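Local atomic coordinates of galactose-binding like protein (Bacteroides thetaiotaomicron, PDB entry 7M1A), a protein that probably binds, and perhaps degrades, glycans as a SusE-like lipoprotein, of which this calcium-binding, galactose-binding-like piece is the C-terminal part. Residues Arg33-Lys36 and Asp37-Gly41; Lys25-Tyr28 and Val29-Gly32; Asp132-Ala135 and Ala136-Asp140; Trp74-Asp78 and Glu79-Tyr83. All coordinates share one frame; numbering follows the deposited sequence.

Contact 1: Arg33-Lys36 and Asp37-Gly41. With CA (calcium ion), chain F; EDO (1,2-ethanediol), chain C.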
loop_
_atom_site.group_PDB
_atom_site.type_symbol
_atom_site.label_atom_id
_atom_site.label_comp_id
_atom_site.label_asym_id
_atom_site.label_seq_id
_atom_site.Cartn_x
_atom_site.Cartn_y
_atom_site.Cartn_z
ATOM N N ARG A 33 -4.051 11.086 -13.115
ATOM C CA ARG A 33 -5.288 11.065 -13.890
ATOM C C ARG A 33 -6.435 11.474 -12.979
ATOM O O ARG A 33 -6.584 11.027 -11.839
ATOM C CB ARG A 33 -5.583 9.666 -14.497
ATOM C CG ARG A 33 -4.521 9.295 -15.506
ATOM C CD ARG A 33 -4.949 8.042 -16.264
ATOM N NE ARG A 33 -4.436 6.965 -15.293
ATOM C CZ ARG A 33 -3.200 6.343 -15.273
ATOM N NH1 ARG A 33 -2.151 6.839 -15.917
ATOM N NH2 ARG A 33 -3.034 5.261 -14.494
ATOM N N ILE A 34 -7.294 12.374 -13.506
ATOM C CA ILE A 34 -8.468 12.814 -12.792
ATOM C C ILE A 34 -9.629 12.098 -13.491
ATOM O O ILE A 34 -9.969 12.416 -14.652
ATOM C CB ILE A 34 -8.620 14.361 -12.839
ATOM C CG1 ILE A 34 -7.488 15.028 -12.040
ATOM C CG2 ILE A 34 -9.983 14.804 -12.319
ATOM C CD1 ILE A 34 -7.279 16.468 -12.475
ATOM N N SER A 35 -10.148 11.048 -12.847
ATOM C CA SER A 35 -10.936 10.004 -13.519
ATOM C C SER A 35 -12.388 9.990 -13.072
ATOM O O SER A 35 -12.744 10.597 -12.030
ATOM C CB SER A 35 -10.341 8.610 -13.315
ATOM O OG SER A 35 -8.972 8.615 -13.595
ATOM N N LYS A 36 -13.243 9.302 -13.839
ATOM C CA LYS A 36 -14.615 9.032 -13.434
ATOM C C LYS A 36 -14.845 7.519 -13.419
ATOM O O LYS A 36 -14.080 6.777 -14.047
ATOM C CB LYS A 36 -15.597 9.708 -14.391
ATOM C CG LYS A 36 -15.506 9.139 -15.793
ATOM C CD LYS A 36 -16.346 9.940 -16.808
ATOM C CE LYS A 36 -16.369 9.295 -18.178
ATOM N NZ LYS A 36 -15.091 9.378 -18.898
ATOM N N ASP A 37 -15.982 7.087 -12.868
ATOM C CA ASP A 37 -16.304 5.678 -12.903
ATOM C C ASP A 37 -16.326 5.202 -14.355
ATOM O O ASP A 37 -16.863 5.891 -15.224
ATOM C CB ASP A 37 -17.707 5.406 -12.380
ATOM C CG ASP A 37 -17.798 5.351 -10.883
ATOM O OD1 ASP A 37 -16.746 5.416 -10.255
ATOM O OD2 ASP A 37 -18.894 5.226 -10.390
ATOM N N GLY A 38 -15.786 4.007 -14.579
ATOM C CA GLY A 38 -15.709 3.394 -15.896
ATOM C C GLY A 38 -14.394 3.646 -16.642
ATOM O O GLY A 38 -14.092 2.964 -17.617
ATOM N N ASP A 39 -13.580 4.570 -16.147
ATOM C CA ASP A 39 -12.317 4.839 -16.770
ATOM C C ASP A 39 -11.359 3.679 -16.505
ATOM O O ASP A 39 -11.482 2.986 -15.473
ATOM C CB ASP A 39 -11.678 6.135 -16.286
ATOM C CG ASP A 39 -12.343 7.354 -16.830
ATOM O OD1 ASP A 39 -13.266 7.174 -17.713
ATOM O OD2 ASP A 39 -11.961 8.468 -16.316
ATOM N N SER A 40 -10.387 3.522 -17.417
ATOM C CA SER A 40 -9.293 2.539 -17.240
ATOM C C SER A 40 -8.180 3.176 -16.393
ATOM O O SER A 40 -8.130 4.384 -16.194
ATOM C CB SER A 40 -8.767 2.092 -18.610
ATOM O OG SER A 40 -8.078 3.183 -19.213
ATOM N N GLY A 41 -7.302 2.353 -15.834
ATOM C CA GLY A 41 -6.053 2.826 -15.214
ATOM C C GLY A 41 -6.207 3.164 -13.728
ATOM O O GLY A 41 -5.239 3.750 -13.160
HETATM CA CA CA F . -6.097 9.499 -10.113
HETATM C C1 EDO C . -17.778 3.609 -7.633
HETATM O O1 EDO C . -16.890 4.689 -7.767
HETATM C C2 EDO C . -17.940 3.624 -6.210
HETATM O O2 EDO C . -18.542 4.813 -5.762
HETATM O O HOH W 1 -7.000 6.206 -14.356
HETATM O O HOH W 2 -9.101 8.606 -16.247
HETATM O O HOH W 3 -7.437 8.087 -11.428
HETATM O O HOH W 4 -12.464 10.681 -17.780
#

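Contact 2: Lys25-Tyr28 and Val29-Gly32. With CA (calcium ion), chain F.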
loop_
_atom_site.group_PDB
_atom_site.type_symbol
_atom_site.label_atom_id
_atom_site.label_comp_id
_atom_site.label_asym_id
_atom_site.label_seq_id
_atom_site.Cartn_x
_atom_site.Cartn_y
_atom_site.Cartn_z
ATOM N N LYS A 25 -7.448 1.842 -4.928
ATOM C CA LYS A 25 -6.085 1.673 -4.426
ATOM C C LYS A 25 -5.538 3.064 -4.194
ATOM O O LYS A 25 -5.818 4.037 -4.901
ATOM C CB LYS A 25 -5.168 1.032 -5.507
ATOM C CG LYS A 25 -3.949 0.422 -4.836
ATOM C CD LYS A 25 -4.205 -0.846 -4.060
ATOM C CE LYS A 25 -2.902 -1.253 -3.325
ATOM N NZ LYS A 25 -2.294 -0.194 -2.428
HETATM N N MSE A 26 -4.767 3.216 -3.112
HETATM C CA MSE A 26 -4.290 4.527 -2.733
HETATM C C MSE A 26 -3.488 5.147 -3.894
HETATM O O MSE A 26 -3.583 6.351 -4.139
HETATM C CB MSE A 26 -3.458 4.524 -1.431
HETATM C CG MSE A 26 -3.358 6.026 -0.925
HETATM SE SE MSE A 26 -2.251 6.146 0.693
HETATM C CE MSE A 26 -3.351 5.003 1.889
ATOM N N GLU A 27 -2.638 4.306 -4.584
ATOM C CA GLU A 27 -1.756 4.845 -5.610
ATOM C C GLU A 27 -2.576 5.472 -6.739
ATOM O O GLU A 27 -2.034 6.234 -7.504
ATOM C CB GLU A 27 -0.919 3.690 -6.187
ATOM C CG GLU A 27 0.190 3.144 -5.251
ATOM C CD GLU A 27 -0.215 2.190 -4.169
ATOM O OE1 GLU A 27 -1.424 1.851 -3.977
ATOM O OE2 GLU A 27 0.769 1.674 -3.526
ATOM N N TYR A 28 -3.871 5.130 -6.846
ATOM C CA TYR A 28 -4.651 5.737 -7.916
ATOM C C TYR A 28 -4.937 7.224 -7.709
ATOM O O TYR A 28 -5.395 7.870 -8.694
ATOM C CB TYR A 28 -5.970 4.941 -8.084
ATOM C CG TYR A 28 -5.827 3.489 -8.500
ATOM C CD1 TYR A 28 -4.660 2.989 -9.093
ATOM C CD2 TYR A 28 -6.860 2.595 -8.260
ATOM C CE1 TYR A 28 -4.581 1.651 -9.433
ATOM C CE2 TYR A 28 -6.825 1.255 -8.647
ATOM C CZ TYR A 28 -5.696 0.819 -9.290
ATOM O OH TYR A 28 -5.587 -0.517 -9.569
ATOM N N VAL A 29 -4.715 7.748 -6.472
ATOM C CA VAL A 29 -4.961 9.182 -6.267
ATOM C C VAL A 29 -3.685 9.991 -6.486
ATOM O O VAL A 29 -3.716 11.188 -6.324
ATOM C CB VAL A 29 -5.642 9.513 -4.935
ATOM C CG1 VAL A 29 -6.955 8.743 -4.802
ATOM C CG2 VAL A 29 -4.732 9.367 -3.711
ATOM N N TRP A 30 -2.564 9.368 -6.955
ATOM C CA TRP A 30 -1.410 10.119 -7.444
ATOM C C TRP A 30 -0.889 9.556 -8.773
ATOM O O TRP A 30 0.285 9.658 -9.025
ATOM C CB TRP A 30 -0.343 10.289 -6.341
ATOM C CG TRP A 30 0.185 8.985 -5.820
ATOM C CD1 TRP A 30 1.070 8.152 -6.434
ATOM C CD2 TRP A 30 -0.019 8.486 -4.477
ATOM N NE1 TRP A 30 1.391 7.090 -5.584
ATOM C CE2 TRP A 30 0.764 7.279 -4.354
ATOM C CE3 TRP A 30 -0.769 8.927 -3.357
ATOM C CZ2 TRP A 30 0.824 6.525 -3.197
ATOM C CZ3 TRP A 30 -0.670 8.180 -2.201
ATOM C CH2 TRP A 30 0.123 7.036 -2.118
ATOM N N ASN A 31 -1.818 9.047 -9.592
ATOM C CA ASN A 31 -1.453 8.545 -10.902
ATOM C C ASN A 31 -1.497 9.608 -11.989
ATOM O O ASN A 31 -1.268 9.243 -13.124
ATOM C CB ASN A 31 -2.233 7.244 -11.192
ATOM C CG ASN A 31 -3.716 7.511 -11.454
ATOM O OD1 ASN A 31 -4.168 8.665 -11.371
ATOM N ND2 ASN A 31 -4.498 6.441 -11.608
ATOM N N GLY A 32 -1.772 10.878 -11.669
ATOM C CA GLY A 32 -1.808 11.972 -12.662
ATOM C C GLY A 32 -3.108 12.001 -13.460
ATOM O O GLY A 32 -3.145 12.765 -14.456
HETATM CA CA CA F . -6.097 9.499 -10.113
HETATM O O HOH W 3 -7.437 8.087 -11.428
#

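Contact 3: Asp132-Ala135 and Ala136-Asp140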
loop_
_atom_site.group_PDB
_atom_site.type_symbol
_atom_site.label_atom_id
_atom_site.label_comp_id
_atom_site.label_asym_id
_atom_site.label_seq_id
_atom_site.Cartn_x
_atom_site.Cartn_y
_atom_site.Cartn_z
ATOM N N ASP A 132 -21.583 24.379 -10.288
ATOM C CA ASP A 132 -21.218 23.295 -9.385
ATOM C C ASP A 132 -20.283 22.338 -10.165
ATOM O O ASP A 132 -19.250 21.807 -9.648
ATOM C CB ASP A 132 -22.445 22.490 -9.039
ATOM C CG ASP A 132 -23.392 23.249 -8.136
ATOM O OD1 ASP A 132 -22.897 24.194 -7.482
ATOM O OD2 ASP A 132 -24.627 22.860 -8.105
ATOM N N ILE A 133 -20.610 22.099 -11.442
ATOM C CA ILE A 133 -19.823 21.185 -12.281
ATOM C C ILE A 133 -18.425 21.780 -12.541
ATOM O O ILE A 133 -17.379 21.119 -12.458
ATOM C CB ILE A 133 -20.580 20.697 -13.555
ATOM C CG1 ILE A 133 -21.808 19.847 -13.181
ATOM C CG2 ILE A 133 -19.654 19.893 -14.450
ATOM C CD1 ILE A 133 -22.813 19.579 -14.302
ATOM N N GLU A 134 -18.368 23.052 -12.941
ATOM C CA GLU A 134 -17.100 23.704 -13.220
ATOM C C GLU A 134 -16.219 23.633 -11.980
ATOM O O GLU A 134 -15.018 23.273 -12.126
ATOM C CB GLU A 134 -17.356 25.191 -13.569
ATOM C CG GLU A 134 -16.042 25.951 -13.824
ATOM C CD GLU A 134 -16.189 27.470 -13.775
ATOM O OE1 GLU A 134 -16.547 28.009 -12.704
ATOM O OE2 GLU A 134 -15.850 28.104 -14.784
ATOM N N ALA A 135 -16.804 23.878 -10.800
ATOM C CA ALA A 135 -15.966 23.887 -9.597
ATOM C C ALA A 135 -15.381 22.492 -9.368
ATOM O O ALA A 135 -14.230 22.362 -8.888
ATOM C CB ALA A 135 -16.722 24.413 -8.379
ATOM N N ALA A 136 -16.187 21.446 -9.599
ATOM C CA ALA A 136 -15.727 20.102 -9.371
ATOM C C ALA A 136 -14.623 19.681 -10.354
ATOM O O ALA A 136 -13.752 18.886 -9.951
ATOM C CB ALA A 136 -16.922 19.163 -9.330
ATOM N N LYS A 137 -14.624 20.144 -11.622
ATOM C CA LYS A 137 -13.491 19.919 -12.525
ATOM C C LYS A 137 -12.277 20.686 -12.055
ATOM O O LYS A 137 -11.193 20.141 -12.269
ATOM C CB LYS A 137 -13.852 20.292 -13.980
ATOM C CG LYS A 137 -15.122 19.619 -14.397
ATOM C CD LYS A 137 -15.560 19.885 -15.843
ATOM C CE LYS A 137 -16.548 18.836 -16.291
ATOM N NZ LYS A 137 -17.179 19.242 -17.569
ATOM N N ILE A 138 -12.413 21.895 -11.439
ATOM C CA ILE A 138 -11.243 22.650 -11.023
ATOM C C ILE A 138 -10.611 21.954 -9.796
ATOM O O ILE A 138 -9.405 22.015 -9.592
ATOM C CB ILE A 138 -11.633 24.098 -10.668
ATOM C CG1 ILE A 138 -12.028 24.808 -11.982
ATOM C CG2 ILE A 138 -10.521 24.824 -9.892
ATOM C CD1 ILE A 138 -12.806 26.118 -11.818
ATOM N N GLY A 139 -11.448 21.282 -8.967
ATOM C CA GLY A 139 -10.956 20.642 -7.745
ATOM C C GLY A 139 -10.944 21.581 -6.517
ATOM O O GLY A 139 -10.856 22.803 -6.705
ATOM N N ASP A 140 -10.937 21.026 -5.292
ATOM C CA ASP A 140 -10.659 21.853 -4.134
ATOM C C ASP A 140 -9.216 22.333 -4.241
ATOM O O ASP A 140 -8.352 21.576 -4.695
ATOM C CB ASP A 140 -10.847 20.995 -2.889
ATOM C CG ASP A 140 -12.310 20.648 -2.642
ATOM O OD1 ASP A 140 -13.213 21.481 -3.010
ATOM O OD2 ASP A 140 -12.518 19.617 -1.897
HETATM O O HOH W 5 -13.121 24.403 -7.152
#

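Contact 4: Trp74-Asp78 and Glu79-Tyr83. With EDO (1,2-ethanediol), chain C; EDO (1,2-ethanediol), chain E.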
loop_
_atom_site.group_PDB
_atom_site.type_symbol
_atom_site.label_atom_id
_atom_site.label_comp_id
_atom_site.label_asym_id
_atom_site.label_seq_id
_atom_site.Cartn_x
_atom_site.Cartn_y
_atom_site.Cartn_z
ATOM N N TRP A 74 -9.497 16.229 -6.154
ATOM C CA TRP A 74 -10.634 16.082 -7.074
ATOM C C TRP A 74 -11.482 14.887 -6.630
ATOM O O TRP A 74 -10.974 13.783 -6.501
ATOM C CB TRP A 74 -10.164 15.819 -8.546
ATOM C CG TRP A 74 -9.521 17.040 -9.120
ATOM C CD1 TRP A 74 -10.133 17.932 -9.949
ATOM C CD2 TRP A 74 -8.162 17.550 -8.915
ATOM N NE1 TRP A 74 -9.247 18.928 -10.307
ATOM C CE2 TRP A 74 -8.012 18.702 -9.715
ATOM C CE3 TRP A 74 -7.002 17.089 -8.305
ATOM C CZ2 TRP A 74 -6.841 19.442 -9.832
ATOM C CZ3 TRP A 74 -5.807 17.788 -8.392
ATOM C CH2 TRP A 74 -5.737 18.988 -9.133
ATOM N N ALA A 75 -12.780 15.083 -6.613
ATOM C CA ALA A 75 -13.790 14.047 -6.527
ATOM C C ALA A 75 -13.826 13.228 -7.834
ATOM O O ALA A 75 -13.438 13.702 -8.913
ATOM C CB ALA A 75 -15.160 14.669 -6.228
ATOM N N ILE A 76 -14.298 11.978 -7.715
ATOM C CA ILE A 76 -14.477 11.155 -8.921
ATOM C C ILE A 76 -15.463 11.917 -9.842
ATOM O O ILE A 76 -16.450 12.531 -9.393
ATOM C CB ILE A 76 -15.027 9.772 -8.498
ATOM C CG1 ILE A 76 -13.970 9.009 -7.662
ATOM C CG2 ILE A 76 -15.525 8.936 -9.706
ATOM C CD1 ILE A 76 -14.559 7.813 -6.902
ATOM N N GLN A 77 -15.094 12.025 -11.124
ATOM C CA GLN A 77 -15.641 13.086 -12.012
ATOM C C GLN A 77 -16.948 12.736 -12.752
ATOM O O GLN A 77 -17.039 12.695 -14.007
ATOM C CB GLN A 77 -14.535 13.468 -13.007
ATOM C CG GLN A 77 -13.285 14.111 -12.368
ATOM C CD GLN A 77 -13.518 15.545 -11.931
ATOM O OE1 GLN A 77 -13.479 15.951 -10.712
ATOM N NE2 GLN A 77 -13.669 16.364 -12.943
ATOM N N ASP A 78 -17.961 12.444 -11.938
ATOM C CA ASP A 78 -19.269 12.197 -12.535
ATOM C C ASP A 78 -20.378 12.619 -11.567
ATOM O O ASP A 78 -20.088 12.941 -10.390
ATOM C CB ASP A 78 -19.395 10.714 -12.903
ATOM C CG ASP A 78 -19.056 9.735 -11.788
ATOM O OD1 ASP A 78 -19.369 10.013 -10.643
ATOM O OD2 ASP A 78 -18.427 8.706 -12.106
ATOM N N GLU A 79 -21.624 12.675 -12.107
ATOM C CA GLU A 79 -22.668 13.237 -11.258
ATOM C C GLU A 79 -22.966 12.390 -10.033
ATOM O O GLU A 79 -23.338 12.965 -8.983
ATOM C CB GLU A 79 -23.939 13.384 -12.063
ATOM C CG GLU A 79 -23.804 14.519 -13.069
ATOM C CD GLU A 79 -25.089 14.783 -13.833
ATOM O OE1 GLU A 79 -25.096 15.734 -14.653
ATOM O OE2 GLU A 79 -26.071 14.014 -13.592
ATOM N N LYS A 80 -22.677 11.082 -10.108
ATOM C CA LYS A 80 -22.870 10.198 -8.959
ATOM C C LYS A 80 -22.022 10.698 -7.771
ATOM O O LYS A 80 -22.460 10.607 -6.625
ATOM C CB LYS A 80 -22.487 8.763 -9.341
ATOM C CG LYS A 80 -22.568 7.826 -8.160
ATOM C CD LYS A 80 -22.150 6.392 -8.481
ATOM C CE LYS A 80 -22.617 5.442 -7.387
ATOM N NZ LYS A 80 -22.214 4.023 -7.571
ATOM N N HIS A 81 -20.848 11.280 -8.033
ATOM C CA HIS A 81 -19.885 11.640 -7.000
ATOM C C HIS A 81 -19.794 13.143 -6.748
ATOM O O HIS A 81 -19.268 13.536 -5.726
ATOM C CB HIS A 81 -18.515 11.012 -7.283
ATOM C CG HIS A 81 -18.565 9.529 -7.250
ATOM N ND1 HIS A 81 -18.754 8.844 -8.386
ATOM C CD2 HIS A 81 -18.321 8.613 -6.261
ATOM C CE1 HIS A 81 -18.710 7.534 -8.131
ATOM N NE2 HIS A 81 -18.444 7.348 -6.832
ATOM N N PHE A 82 -20.252 14.015 -7.648
ATOM C CA PHE A 82 -20.108 15.448 -7.409
ATOM C C PHE A 82 -21.023 15.869 -6.246
ATOM O O PHE A 82 -22.263 15.756 -6.344
ATOM C CB PHE A 82 -20.486 16.254 -8.659
ATOM C CG PHE A 82 -19.542 16.169 -9.832
ATOM C CD1 PHE A 82 -18.191 15.965 -9.647
ATOM C CD2 PHE A 82 -19.994 16.352 -11.133
ATOM C CE1 PHE A 82 -17.299 15.989 -10.716
ATOM C CE2 PHE A 82 -19.111 16.359 -12.216
ATOM C CZ PHE A 82 -17.752 16.137 -12.018
ATOM N N TYR A 83 -20.436 16.328 -5.129
ATOM C CA TYR A 83 -21.200 16.734 -3.957
ATOM C C TYR A 83 -22.216 15.653 -3.565
ATOM O O TYR A 83 -23.400 15.944 -3.233
ATOM C CB TYR A 83 -21.935 18.062 -4.229
ATOM C CG TYR A 83 -21.087 19.053 -4.965
ATOM C CD1 TYR A 83 -20.125 19.835 -4.315
ATOM C CD2 TYR A 83 -21.215 19.191 -6.342
ATOM C CE1 TYR A 83 -19.321 20.744 -5.021
ATOM C CE2 TYR A 83 -20.408 20.082 -7.054
ATOM C CZ TYR A 83 -19.466 20.846 -6.408
ATOM O OH TYR A 83 -18.705 21.751 -7.056
HETATM C C1 EDO C . -17.778 3.609 -7.633
HETATM O O1 EDO C . -16.890 4.689 -7.767
HETATM C C2 EDO C . -17.940 3.624 -6.210
HETATM O O2 EDO C . -18.542 4.813 -5.762
HETATM C C1 EDO E . -20.782 4.045 -2.733
HETATM O O1 EDO E . -19.720 4.756 -3.317
HETATM C C2 EDO E . -21.954 3.930 -3.685
HETATM O O2 EDO E . -21.321 3.632 -4.869
#

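Contact 1: Arg33-Lys36 and Asp37-Gly41
Lys36 and Asp39 grip each other round a type II beta turn, with main chain and side chain both taking part. The turn itself is closed by Asp39 N, which donates to Lys36 O at 3.1 Å. Gly38 has positive phi, and any CB would collide with the carbonyl before it, so only glycine sits here easily.

The Asp39 carboxylate bends back over the residue that opens the turn. Its OD2 accepts from Lys36 N at 2.9 Å, met from above the carboxylate plane rather than in it, and its OD1 takes Lys36 NZ on the syn side in a 3.1 Å salt bridge. Lys36 CG sits between backbone N and carbonyl carbon (chi1 64°), and a late bend at chi4 folds the amine down onto the acid, the two side chains crossing at about a right angle. OD2 also receives two waters, one of them shared with Ser35 OG and the other with Lys36 NZ. Were Asp39 an alanine, the Lys36 amine would probably lose its counter-charge and Lys36 N its acceptor.

Further along, Arg33 NH2 reaches Gly41 O at 3.0 Å, in the guanidinium plane, while Arg33 O binds the calcium ion at 2.4 Å. Asp37 turns away from Arg33-Lys36, and its OD1 accepts from a bound ethanediol O1 at 2.6 Å.

All this belongs to the surface loop between strands 9-11 and 45-46, with Ile34 leaning on Thr171 and Glu172 of strand 169-176.

Contact 2: Lys25-Tyr28 and Val29-Gly32
Tyr28 and Asn31 meet at the calcium ion, the first giving its backbone O at 2.3 Å and the second its side-chain OD1. These two oxygens lie 3.1 Å apart, Tyr28 O from Asn31 OD1, a closeness explained by the shared metal. Water 3 and, from elsewhere in the chain, Arg33 O, Thr171 O and Glu172 OE1 complete the first shell. Asn31 CG stands between backbone N and carbonyl carbon (chi1 72°), which swings OD1 back to the ion; ND2 is held by Gly42 O.

Behind the ligands lies a short 3-10 turn. Val29 N donates to Met26 O at 2.9 Å and Trp30 N to Glu27 O at 3.2 Å; these i to i+3 bonds curl the main chain, leaving Tyr28 O turned to the metal.

The Trp30 indole packs against this turn. Glu27 CA rests over one face of the Trp30 five-membered ring, 4.0 Å from the centroid, a CH-pi contact. Met26, here selenomethionine, puts CG 3.7 Å from Trp30 CZ3 and lays SE obliquely beside the six-membered ring in a Met-aromatic contact. Farther out, Phe8 meets the indole edge-to-face and Phe60 packs against it, while Lys25 NZ bridges Glu27 OE1 at 2.7 Å and Glu10 of the second subunit.

Contact 3: Asp132-Ala135 and Ala136-Asp140
The final turns of helix 130-138 join Asp132-Ala135 to Ala136-Asp140 through a run of i to i+4 backbone hydrogen bonds. Ala136 N donates to Asp132 O at 3.1 Å and Lys137 N to Ile133 O at 3.0 Å. Ile138 N meets Glu134 O, also at 3.0 Å. Gly139 N closes the series on Ala135 O, with its N-H angle down to 138°, as the chain begins to leave the helix.

Gly139 has a positive phi, 88°, and a CB there would be pressed against the preceding carbonyl, so the exit suits glycine. Water 5 spans the break, donating to Ala135 O at 2.9 Å and to Gly139 O at 2.8 Å.

Two side-chain pairs run along the outside, each one turn apart. Ile133 CG2 lies 3.8 Å from Lys137 CE, the two side chains pointing the same way; the lysine runs out extended, its CG passing Ile133 O and its CE reaching the methyl. Glu134, with CG anti to the backbone N (chi1 178°), brings that CG alongside Ile138 CD1. Ala135 and Ala136 keep the inner side slim, where Tyr83 and Phe82 come up against them.

In both outer pairs the long charged residue offers carbon atoms, Lys137 CE and Glu134 CG, to an isoleucine, which implies van der Waals contact there, with the polar cohesion coming from backbone and water.

Contact 4: Trp74-Asp78 and Glu79-Tyr83
A tight turn in the loop after strand 70-74 sets His81 at a small site occupied by ethanediol, probably from the crystallisation liquor, and Asp78 holds the ring there. His81 ND1 donates to Asp78 OD1 at 2.6 Å, almost straight at 171°; the acid uses its syn lone pair, and OD1 lies in the imidazole plane, though the carboxylate is turned 34° against the ring. Asp78 CG stands between its backbone N and carbonyl carbon (chi1 51°), which turns the carboxylate back over the following residues. His81 N adds a weak bond to the same OD1.

At the far edge of the ring, His81 NE2 shares a hydrogen bond of 2.8 Å with O2 of the chain C ethanediol. Ile76 CG2 covers one face in a CH-pi contact, 3.9 Å from the His81 ring centroid, and Lys80 CG lies over the opposite face. A leucine in place of His81 would probably leave Asp78 OD1 without its strongest partner here and take away the flat surface that Ile76 covers.

The main chain makes the turn by gripping one oxygen twice: Asp78 O accepts from His81 N at 3.0 Å and from Phe82 N at 2.9 Å. Gln77, just ahead, is the centre of an inverse gamma turn. The loop joins strand 70-74 to strand 88-96 of this beta-rich, galactose-binding-like domain.

That same Asp78 O lies over a face of the Phe82 ring, 3.3 Å from Phe82 CG. Farther round the ring, Phe82 CZ comes within 3.6 Å of Gln77 C.

Contacts 1 and 2 share the calcium ion and water 3; their centres are about 11 Å apart, and the chain passes directly from Gly32 to Arg33 between them. Contact 4 flanks contact 1 at a similar distance between centres, joined through Ser35 O to Gln77 N, probably a hydrogen bond at 2.9 Å, and Asp37 N to Asp78 OD2, likewise at 3.0 Å. Asp37 and His81 also share one ethanediol. Contact 3 backs contact 4, centres about 9 Å apart, with Tyr83 OH 2.6 Å from Asp132 O, a probable hydrogen bond. Contact 3 stays off the metal: Gly139, just past the helix end, is about 12 Å from the calcium ion.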